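Local coordinates for protein LbaCas13a H328A (C2c2) (Lachnospiraceae bacterium NK4A179, PDB 5WLH) that binds a CRISPR precursor RNA as its guide and, as a member of the Cas13a (C2c2) family, probably cleaves RNA under that guide's direction, at residues Gly975-Glu980 and Leu1037-Ile1042; Ile563-Gly568 and Ser1044-Glu1049; Val1026-Asp1031 and Asn1101-Arg1106. One frame throughout, in Å; residues are numbered along the deposited sequence.

Contact 1 of 3, residues Gly975-Glu980 and Leu1037-Ile1042. With nucleotides of chain B.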
# COMPACT_ATOMS: atom_id res chain seq x y z
N GLY A 975 24.86 7.26 -3.06
CA GLY A 975 25.62 6.03 -3.06
C GLY A 975 27.09 6.20 -3.40
O GLY A 975 27.80 5.20 -3.55
N THR A 976 27.56 7.44 -3.54
CA THR A 976 28.96 7.70 -3.89
C THR A 976 29.71 8.13 -2.64
O THR A 976 29.74 9.31 -2.27
CB THR A 976 29.07 8.73 -5.00
OG1 THR A 976 28.30 8.28 -6.12
CG2 THR A 976 30.53 8.86 -5.42
N ILE A 977 30.32 7.16 -1.99
CA ILE A 977 31.06 7.37 -0.76
C ILE A 977 32.44 7.93 -1.10
O ILE A 977 33.08 7.50 -2.08
CB ILE A 977 31.16 6.06 0.03
CG1 ILE A 977 29.76 5.55 0.35
CG2 ILE A 977 31.91 6.26 1.33
CD1 ILE A 977 28.92 6.57 1.09
N SER A 978 32.90 8.89 -0.30
CA SER A 978 34.23 9.44 -0.46
C SER A 978 35.29 8.35 -0.29
O SER A 978 35.05 7.31 0.33
CB SER A 978 34.45 10.57 0.55
OG SER A 978 35.77 11.08 0.49
N SER A 979 36.47 8.57 -0.86
CA SER A 979 37.57 7.65 -0.59
C SER A 979 38.41 8.11 0.58
O SER A 979 39.37 7.43 0.95
CB SER A 979 38.45 7.49 -1.84
OG SER A 979 38.76 8.74 -2.40
N GLU A 980 38.08 9.25 1.18
CA GLU A 980 38.83 9.83 2.29
C GLU A 980 38.13 9.46 3.59
O GLU A 980 37.01 9.91 3.86
CB GLU A 980 38.93 11.34 2.14
CG GLU A 980 39.59 11.81 0.85
CD GLU A 980 41.03 11.34 0.73
OE1 GLU A 980 41.68 11.12 1.78
OE2 GLU A 980 41.51 11.18 -0.42
N LEU A 1037 38.35 1.79 3.93
CA LEU A 1037 37.08 2.51 3.90
C LEU A 1037 36.00 1.53 3.46
O LEU A 1037 36.02 1.04 2.32
CB LEU A 1037 37.17 3.71 2.96
CG LEU A 1037 36.18 4.86 3.14
CD1 LEU A 1037 34.76 4.46 2.74
CD2 LEU A 1037 36.19 5.37 4.56
N ASN A 1038 35.07 1.22 4.36
CA ASN A 1038 34.02 0.25 4.08
C ASN A 1038 32.72 1.00 3.77
O ASN A 1038 32.15 1.66 4.65
CB ASN A 1038 33.83 -0.71 5.25
CG ASN A 1038 32.85 -1.81 4.93
OD1 ASN A 1038 31.64 -1.58 4.88
ND2 ASN A 1038 33.36 -3.03 4.70
N ARG A 1039 32.26 0.86 2.53
CA ARG A 1039 31.06 1.52 2.04
C ARG A 1039 29.85 1.28 2.95
O ARG A 1039 29.11 2.22 3.27
CB ARG A 1039 30.78 1.00 0.64
CG ARG A 1039 29.74 1.72 -0.06
CD ARG A 1039 29.94 1.63 -1.54
NE ARG A 1039 28.90 2.41 -2.17
CZ ARG A 1039 27.66 1.96 -2.26
NH1 ARG A 1039 27.36 0.75 -1.80
NH2 ARG A 1039 26.73 2.71 -2.82
N ASN A 1040 29.62 0.04 3.36
CA ASN A 1040 28.44 -0.27 4.16
C ASN A 1040 28.55 0.32 5.56
O ASN A 1040 27.54 0.73 6.15
CB ASN A 1040 28.24 -1.78 4.22
CG ASN A 1040 27.92 -2.37 2.86
OD1 ASN A 1040 27.37 -1.70 1.98
ND2 ASN A 1040 28.27 -3.63 2.67
N ILE A 1041 29.76 0.37 6.12
CA ILE A 1041 29.94 1.01 7.42
C ILE A 1041 29.59 2.49 7.34
O ILE A 1041 28.89 3.02 8.20
CB ILE A 1041 31.38 0.79 7.93
CG1 ILE A 1041 31.62 -0.69 8.21
CG2 ILE A 1041 31.65 1.64 9.17
CD1 ILE A 1041 31.04 -1.18 9.49
N ILE A 1042 30.08 3.17 6.30
CA ILE A 1042 29.81 4.61 6.19
C ILE A 1042 28.33 4.85 5.90
O ILE A 1042 27.71 5.75 6.48
CB ILE A 1042 30.73 5.26 5.14
CG1 ILE A 1042 32.12 5.52 5.72
CG2 ILE A 1042 30.19 6.62 4.74
CD1 ILE A 1042 32.95 4.32 5.92
P A B 36 24.18 0.85 -8.71
OP1 A B 36 25.49 1.37 -9.13
OP2 A B 36 23.19 0.38 -9.71
O5' A B 36 24.38 -0.35 -7.70
C5' A B 36 25.01 -1.55 -8.12
C4' A B 36 26.03 -2.00 -7.12
O4' A B 36 27.07 -1.00 -6.97
C3' A B 36 25.50 -2.25 -5.72
O3' A B 36 26.39 -3.20 -5.14
C2' A B 36 25.72 -0.88 -5.06
O2' A B 36 25.71 -0.89 -3.65
C1' A B 36 27.08 -0.51 -5.64
N9 A B 36 27.39 0.92 -5.74
C8 A B 36 26.59 1.97 -6.11
N7 A B 36 27.23 3.11 -6.17
C5 A B 36 28.54 2.78 -5.85
C6 A B 36 29.73 3.53 -5.74
N6 A B 36 29.78 4.86 -5.95
N1 A B 36 30.87 2.89 -5.40
C2 A B 36 30.82 1.57 -5.19
N3 A B 36 29.77 0.75 -5.26
C4 A B 36 28.65 1.43 -5.60
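Arg-1039 reaches from the first turn of helix 1039-1047 to the backbone of Gly-975. Its CG lies anti to the backbone N (chi1 -170°) and the chain runs extended to NE, carrying the guanidinium to the end of helix 960-974. Arg-1039 NH2 donates to Gly-975 O at 2.8 Å, nearly straight at 164°, in the plane of both groups and on a carbonyl lone pair; NE adds a weak bond to the same oxygen. Held flat, the guanidinium lays one face over the base of A36 of chain B, offset toward the rim, with Arg-1039 CZ 3.5 Å from A36 C4, and NH1 bonds weakly to the ribose O2'. With an alanine here, Gly-975 O is likely to lose its side-chain donor and the adenine the group on its face. Ile-977 suits the middle because its branches divide the work: CG1 lies 3.9 Å from Arg-1039 CG, and CG2, anti to the backbone N, meets Leu-1037 CD1 at 3.7 Å and Ile-1042 CG2 at 3.8 Å. At the helix start, Asn-1038 OD1 accepts a capping bond from Ile-1041 N. This is an N-capped helix start presenting an arginine to a guide-RNA base.

Contact 2 of 3, residues Ile563-Gly568 and Ser1044-Glu1049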
# COMPACT_ATOMS: atom_id res chain seq x y z
N ILE A 563 27.92 18.16 8.11
CA ILE A 563 26.88 18.33 7.10
C ILE A 563 27.36 17.82 5.75
O ILE A 563 26.63 17.13 5.02
CB ILE A 563 26.46 19.80 7.00
CG1 ILE A 563 25.76 20.28 8.28
CG2 ILE A 563 25.59 20.03 5.78
CD1 ILE A 563 25.64 21.80 8.36
N LEU A 564 28.60 18.14 5.39
CA LEU A 564 29.08 17.80 4.06
C LEU A 564 29.33 16.30 3.88
O LEU A 564 29.55 15.87 2.74
CB LEU A 564 30.34 18.61 3.74
CG LEU A 564 30.11 20.12 3.56
CD1 LEU A 564 31.43 20.89 3.33
CD2 LEU A 564 29.16 20.35 2.41
N GLN A 565 29.29 15.50 4.95
CA GLN A 565 29.29 14.04 4.77
C GLN A 565 28.12 13.61 3.89
O GLN A 565 28.23 12.65 3.12
CB GLN A 565 29.20 13.34 6.12
CG GLN A 565 30.44 13.43 6.99
CD GLN A 565 30.24 12.82 8.37
OE1 GLN A 565 29.50 11.86 8.53
NE2 GLN A 565 30.92 13.38 9.37
N TYR A 566 26.99 14.30 4.01
CA TYR A 566 25.79 14.01 3.23
C TYR A 566 25.85 14.60 1.83
O TYR A 566 24.98 14.28 1.00
CB TYR A 566 24.57 14.52 3.98
CG TYR A 566 24.39 13.75 5.25
CD1 TYR A 566 23.72 12.54 5.24
CD2 TYR A 566 24.96 14.19 6.44
CE1 TYR A 566 23.59 11.80 6.38
CE2 TYR A 566 24.81 13.45 7.60
CZ TYR A 566 24.13 12.25 7.56
OH TYR A 566 23.98 11.49 8.69
N PHE A 567 26.83 15.45 1.57
CA PHE A 567 27.12 15.95 0.23
C PHE A 567 28.42 15.34 -0.30
O PHE A 567 29.17 15.99 -1.03
CB PHE A 567 27.18 17.48 0.23
CG PHE A 567 25.85 18.14 0.53
CD1 PHE A 567 24.96 18.44 -0.49
CD2 PHE A 567 25.49 18.46 1.83
CE1 PHE A 567 23.74 19.04 -0.22
CE2 PHE A 567 24.27 19.06 2.11
CZ PHE A 567 23.39 19.36 1.08
N GLY A 568 28.70 14.10 0.11
CA GLY A 568 29.77 13.31 -0.44
C GLY A 568 31.12 13.48 0.23
O GLY A 568 32.09 12.87 -0.23
N SER A 1044 25.88 3.00 6.85
CA SER A 1044 25.15 2.78 8.10
C SER A 1044 25.35 3.95 9.07
O SER A 1044 24.45 4.28 9.85
CB SER A 1044 25.60 1.46 8.73
OG SER A 1044 26.73 1.65 9.55
N LYS A 1045 26.50 4.62 9.00
CA LYS A 1045 26.75 5.79 9.84
C LYS A 1045 25.93 6.99 9.38
O LYS A 1045 25.42 7.75 10.21
CB LYS A 1045 28.25 6.12 9.83
CG LYS A 1045 28.61 7.52 10.32
CD LYS A 1045 28.89 7.54 11.82
CE LYS A 1045 29.98 8.55 12.20
NZ LYS A 1045 30.17 9.65 11.20
N LEU A 1046 25.80 7.19 8.08
CA LEU A 1046 25.08 8.37 7.60
C LEU A 1046 23.58 8.18 7.70
O LEU A 1046 22.85 9.11 8.07
CB LEU A 1046 25.45 8.68 6.15
CG LEU A 1046 26.92 8.99 5.84
CD1 LEU A 1046 27.10 9.21 4.34
CD2 LEU A 1046 27.34 10.21 6.61
N TYR A 1047 23.09 6.99 7.33
CA TYR A 1047 21.67 6.76 7.13
C TYR A 1047 21.07 5.71 8.05
O TYR A 1047 19.84 5.68 8.19
CB TYR A 1047 21.40 6.37 5.67
CG TYR A 1047 22.03 7.32 4.67
CD1 TYR A 1047 21.63 8.66 4.57
CD2 TYR A 1047 23.05 6.87 3.82
CE1 TYR A 1047 22.21 9.52 3.66
CE2 TYR A 1047 23.63 7.72 2.91
CZ TYR A 1047 23.22 9.04 2.84
OH TYR A 1047 23.81 9.86 1.93
N GLY A 1048 21.88 4.85 8.67
CA GLY A 1048 21.39 3.85 9.60
C GLY A 1048 21.40 4.33 11.04
O GLY A 1048 21.74 5.47 11.36
N GLU A 1049 20.98 3.43 11.92
CA GLU A 1049 20.77 3.72 13.34
C GLU A 1049 21.67 2.80 14.15
O GLU A 1049 21.41 1.60 14.26
CB GLU A 1049 19.30 3.56 13.71
CG GLU A 1049 18.37 4.41 12.85
CD GLU A 1049 18.32 5.86 13.31
OE1 GLU A 1049 18.97 6.19 14.32
OE2 GLU A 1049 17.62 6.67 12.67
O HOH W 1 23.18 12.36 1.77
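The side chains of Tyr-566 and Leu-1046 run antiparallel alongside one another, the phenol reaching the backbone of helix 1039-1047 and the leucine reaching back over the ring. Tyr-566 CG lies beside the backbone N, anti to the carbonyl carbon (chi1 -65°), which directs the phenol to the Leu-1046 carbonyl. Tyr-566 OH donates to Leu-1046 O at 2.7 Å, in the carbonyl plane and on a lone pair, and Gln-516 of helix 486-517 is a further partner of the hydroxyl. Leu-1046 CD2 sits over one face of the Tyr-566 ring, 4.2 Å from its centroid and 20° off the normal, a CH-pi contact that the branched leucine end suits. Tyr-1047 CE1 comes to the edge of the Tyr-566 ring, 3.7 Å from Tyr-566 CD1, with the planes inclined at 72°. A water accepts from Tyr-1047 OH at 2.6 Å and donates to the backbone O of Tyr-566. Each tyrosine thus pairs a flat apolar body with a hydroxyl that finds a partner. Gln-565 OE1 and Lys-1045 NZ each find a stronger partner in Gln-516. This is a buried junction of two helix ends, one finished by a Schellman motif at Gly-568, in the largely helical Cas13a fold.

Contact 3 of 3, residues Val1026-Asp1031 and Asn1101-Arg1106. With nucleotides of chain B.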
# COMPACT_ATOMS: atom_id res chain seq x y z
N VAL A 1026 43.20 -12.92 7.61
CA VAL A 1026 41.89 -12.27 7.69
C VAL A 1026 41.73 -11.25 6.56
O VAL A 1026 40.80 -11.33 5.75
CB VAL A 1026 41.70 -11.61 9.07
CG1 VAL A 1026 40.52 -10.64 9.05
CG2 VAL A 1026 41.53 -12.69 10.14
N ALA A 1027 42.65 -10.29 6.48
CA ALA A 1027 42.64 -9.23 5.46
C ALA A 1027 41.30 -8.50 5.57
O ALA A 1027 40.96 -8.06 6.68
CB ALA A 1027 42.94 -9.84 4.09
N LEU A 1028 40.56 -8.33 4.48
CA LEU A 1028 39.20 -7.78 4.47
C LEU A 1028 39.13 -6.31 4.85
O LEU A 1028 38.69 -5.48 4.05
CB LEU A 1028 38.30 -8.61 5.39
CG LEU A 1028 37.95 -10.00 4.86
CD1 LEU A 1028 37.11 -10.78 5.86
CD2 LEU A 1028 37.25 -9.90 3.52
N TYR A 1029 39.56 -5.96 6.07
CA TYR A 1029 39.19 -4.69 6.68
C TYR A 1029 40.31 -3.66 6.69
O TYR A 1029 40.13 -2.58 7.28
CB TYR A 1029 38.69 -4.95 8.10
CG TYR A 1029 37.59 -5.99 8.14
CD1 TYR A 1029 36.34 -5.73 7.60
CD2 TYR A 1029 37.83 -7.25 8.67
CE1 TYR A 1029 35.33 -6.69 7.62
CE2 TYR A 1029 36.83 -8.22 8.69
CZ TYR A 1029 35.59 -7.93 8.17
OH TYR A 1029 34.59 -8.88 8.19
N TYR A 1030 41.45 -3.93 6.06
CA TYR A 1030 42.57 -3.01 6.07
C TYR A 1030 43.06 -2.77 4.65
O TYR A 1030 43.07 -3.68 3.82
CB TYR A 1030 43.72 -3.54 6.94
CG TYR A 1030 44.30 -2.48 7.84
CD1 TYR A 1030 43.72 -2.20 9.07
CD2 TYR A 1030 45.41 -1.74 7.45
CE1 TYR A 1030 44.24 -1.22 9.90
CE2 TYR A 1030 45.94 -0.76 8.27
CZ TYR A 1030 45.35 -0.50 9.49
OH TYR A 1030 45.87 0.47 10.31
N ASP A 1031 43.46 -1.52 4.38
CA ASP A 1031 43.93 -1.08 3.06
C ASP A 1031 45.30 -0.43 3.26
O ASP A 1031 45.42 0.80 3.32
CB ASP A 1031 42.91 -0.12 2.41
CG ASP A 1031 43.29 0.28 0.99
OD1 ASP A 1031 44.36 -0.15 0.50
OD2 ASP A 1031 42.51 1.03 0.36
N ASN A 1101 27.86 -11.88 2.66
CA ASN A 1101 26.99 -10.80 3.11
C ASN A 1101 27.28 -10.41 4.55
O ASN A 1101 27.14 -9.23 4.92
CB ASN A 1101 25.53 -11.22 2.94
CG ASN A 1101 25.06 -11.11 1.49
OD1 ASN A 1101 25.67 -10.41 0.70
ND2 ASN A 1101 23.98 -11.79 1.15
N ILE A 1102 27.71 -11.36 5.37
CA ILE A 1102 28.02 -11.04 6.77
C ILE A 1102 29.33 -10.27 6.87
O ILE A 1102 29.39 -9.19 7.48
CB ILE A 1102 28.03 -12.33 7.61
CG1 ILE A 1102 26.60 -12.83 7.81
CG2 ILE A 1102 28.72 -12.09 8.95
CD1 ILE A 1102 26.51 -14.26 8.25
N VAL A 1103 30.41 -10.82 6.32
CA VAL A 1103 31.71 -10.19 6.53
C VAL A 1103 31.79 -8.84 5.83
O VAL A 1103 32.55 -7.97 6.25
CB VAL A 1103 32.85 -11.13 6.07
CG1 VAL A 1103 32.73 -12.46 6.78
CG2 VAL A 1103 32.84 -11.31 4.57
N GLU A 1104 31.00 -8.63 4.78
CA GLU A 1104 30.98 -7.35 4.08
C GLU A 1104 30.03 -6.35 4.71
O GLU A 1104 29.93 -5.22 4.22
CB GLU A 1104 30.58 -7.56 2.61
CG GLU A 1104 31.62 -8.27 1.75
CD GLU A 1104 32.90 -7.47 1.58
OE1 GLU A 1104 32.84 -6.23 1.46
OE2 GLU A 1104 33.98 -8.10 1.56
N PHE A 1105 29.32 -6.74 5.78
CA PHE A 1105 28.32 -5.91 6.44
C PHE A 1105 27.11 -5.64 5.56
O PHE A 1105 26.38 -4.67 5.78
CB PHE A 1105 28.90 -4.58 6.93
CG PHE A 1105 30.16 -4.74 7.72
CD1 PHE A 1105 30.12 -5.26 9.00
CD2 PHE A 1105 31.38 -4.38 7.18
CE1 PHE A 1105 31.29 -5.42 9.73
CE2 PHE A 1105 32.55 -4.53 7.91
CZ PHE A 1105 32.50 -5.05 9.19
N ARG A 1106 26.89 -6.48 4.55
CA ARG A 1106 25.72 -6.31 3.70
C ARG A 1106 24.44 -6.69 4.43
O ARG A 1106 23.38 -6.11 4.18
CB ARG A 1106 25.86 -7.14 2.42
CG ARG A 1106 26.94 -6.64 1.49
CD ARG A 1106 27.07 -7.51 0.24
NE ARG A 1106 28.12 -6.99 -0.64
CZ ARG A 1106 28.60 -7.62 -1.70
NH1 ARG A 1106 28.13 -8.82 -2.05
NH2 ARG A 1106 29.56 -7.06 -2.42
P G B 39 24.04 -11.77 -5.90
OP1 G B 39 23.08 -12.74 -6.49
OP2 G B 39 24.22 -10.43 -6.53
O5' G B 39 23.71 -11.51 -4.36
C5' G B 39 23.50 -12.59 -3.44
C4' G B 39 22.38 -12.30 -2.47
O4' G B 39 22.80 -11.27 -1.52
C3' G B 39 21.09 -11.77 -3.11
O3' G B 39 19.98 -12.17 -2.32
C2' G B 39 21.26 -10.26 -2.94
O2' G B 39 20.07 -9.50 -3.05
C1' G B 39 21.85 -10.22 -1.54
N9 G B 39 22.47 -8.94 -1.18
C8 G B 39 22.21 -8.19 -0.05
N7 G B 39 22.89 -7.08 -0.02
C5 G B 39 23.64 -7.09 -1.19
C6 G B 39 24.57 -6.15 -1.71
O6 G B 39 24.95 -5.07 -1.24
N1 G B 39 25.08 -6.57 -2.94
C2 G B 39 24.75 -7.73 -3.59
N2 G B 39 25.36 -7.96 -4.76
N3 G B 39 23.90 -8.61 -3.11
C4 G B 39 23.38 -8.23 -1.92
P A B 38 30.10 -9.18 -5.41
OP1 A B 38 30.36 -8.72 -4.02
OP2 A B 38 31.02 -10.21 -5.98
O5' A B 38 28.65 -9.80 -5.55
C5' A B 38 28.13 -10.13 -6.84
C4' A B 38 27.40 -11.45 -6.82
O4' A B 38 28.35 -12.54 -6.96
C3' A B 38 26.62 -11.74 -5.54
O3' A B 38 25.46 -12.49 -5.87
C2' A B 38 27.56 -12.65 -4.76
O2' A B 38 26.91 -13.49 -3.83
C1' A B 38 28.19 -13.45 -5.89
N9 A B 38 29.49 -14.03 -5.57
C8 A B 38 30.64 -13.42 -5.15
N7 A B 38 31.63 -14.25 -4.94
C5 A B 38 31.10 -15.49 -5.25
C6 A B 38 31.63 -16.79 -5.23
N6 A B 38 32.89 -17.06 -4.87
N1 A B 38 30.83 -17.81 -5.58
C2 A B 38 29.56 -17.55 -5.94
N3 A B 38 28.94 -16.37 -5.99
C4 A B 38 29.78 -15.38 -5.63
P U B 37 26.10 -4.78 -5.26
OP1 U B 37 24.62 -5.02 -5.23
OP2 U B 37 27.01 -5.40 -4.26
O5' U B 37 26.56 -5.27 -6.70
C5' U B 37 27.84 -4.95 -7.21
C4' U B 37 28.77 -6.13 -7.40
O4' U B 37 29.90 -5.57 -8.10
C3' U B 37 29.37 -6.68 -6.11
O3' U B 37 30.08 -7.90 -6.41
C2' U B 37 30.38 -5.60 -5.79
O2' U B 37 31.38 -5.95 -4.85
C1' U B 37 30.94 -5.29 -7.18
N1 U B 37 31.29 -3.88 -7.37
C2 U B 37 32.56 -3.58 -7.82
O2 U B 37 33.39 -4.44 -8.05
N3 U B 37 32.79 -2.23 -7.98
C4 U B 37 31.90 -1.20 -7.73
O4 U B 37 32.25 -0.03 -7.91
C5 U B 37 30.61 -1.60 -7.29
C6 U B 37 30.36 -2.90 -7.13
O HOH W 2 36.88 -6.26 1.74
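With CG beside the backbone N and anti to the carbonyl carbon (chi1 -53°), Tyr-1029 swings its ring toward Val-1103 at the end of helix 1087-1103. Phe-1105 has a similar first torsion, which turns its ring to meet the same tyrosine. Tyr-1029 OH donates to Val-1103 O at 3.0 Å, meeting a lone pair of the oxygen within the carbonyl plane. A tyrosine suits this place because its long, flat side chain delivers a donor to the helix end through an apolar setting: the tyrosine and valine side chains cross at about a right angle, with Tyr-1029 OH 3.5 Å from Val-1103 CB. Tyr-1029 CE1 and Phe-1105 CE2 are 3.5 Å apart; the rings meet rim to rim, with planes at 48°, neither covering the other's face. Leu-1028 contributes twice, its CB lying over the centre of the Tyr-1029 ring and its CD1 touching Val-1103 CB more loosely. A water donates to Leu-1028 O at 3.0 Å and, weakly, to Glu-1104 OE2.

On the RNA side, Asn-1101 ND2 gives a straight bond to O4' of G39 of chain B, 3.0 Å long at 168°. Arg-1106, extended from CG to NE, passes along the guanine, with CD 3.4 Å from G39 C6. Its guanidinium turns an edge to the phosphate of A38 of chain B, where NH1 makes a weak bond to OP1 and NH2 comes so close to that oxygen that the exact distance is doubtful; OP2 of U37 of chain B lies over one face. The cation therefore sits among phosphate oxygens that probably balance its charge. Phe-1105, with positive phi, belongs to a Schellman motif between helices 1087-1103 and 1106-1145: a helix-to-helix turn whose flanking polar side chains grip the guide-RNA backbone.

In the fold
All three contacts lie on the same side of the chain's centre. Contacts 1 and 2 share helix 1039-1047, the first using its start and the second its end, with centres about 10 Å apart. The centre of contact 3 is about 13 Å from that of contact 1 and about 20 Å from that of contact 2, which it does not touch. Along the chain the order is 563-568, 975-980, 1026-1031, 1037-1042, 1044-1049 and 1101-1106, so contact 1 falls within the span of contact 2 while contact 3 crosses both. Asn-1040 ND2, probably hydrogen-bonded to Glu-1104 O, ties contact 1 to contact 3. Helix 1039-1047 thus connects a buried interior junction to two neighbouring sites whose side chains meet consecutive nucleotides, A36 to G39 of chain B.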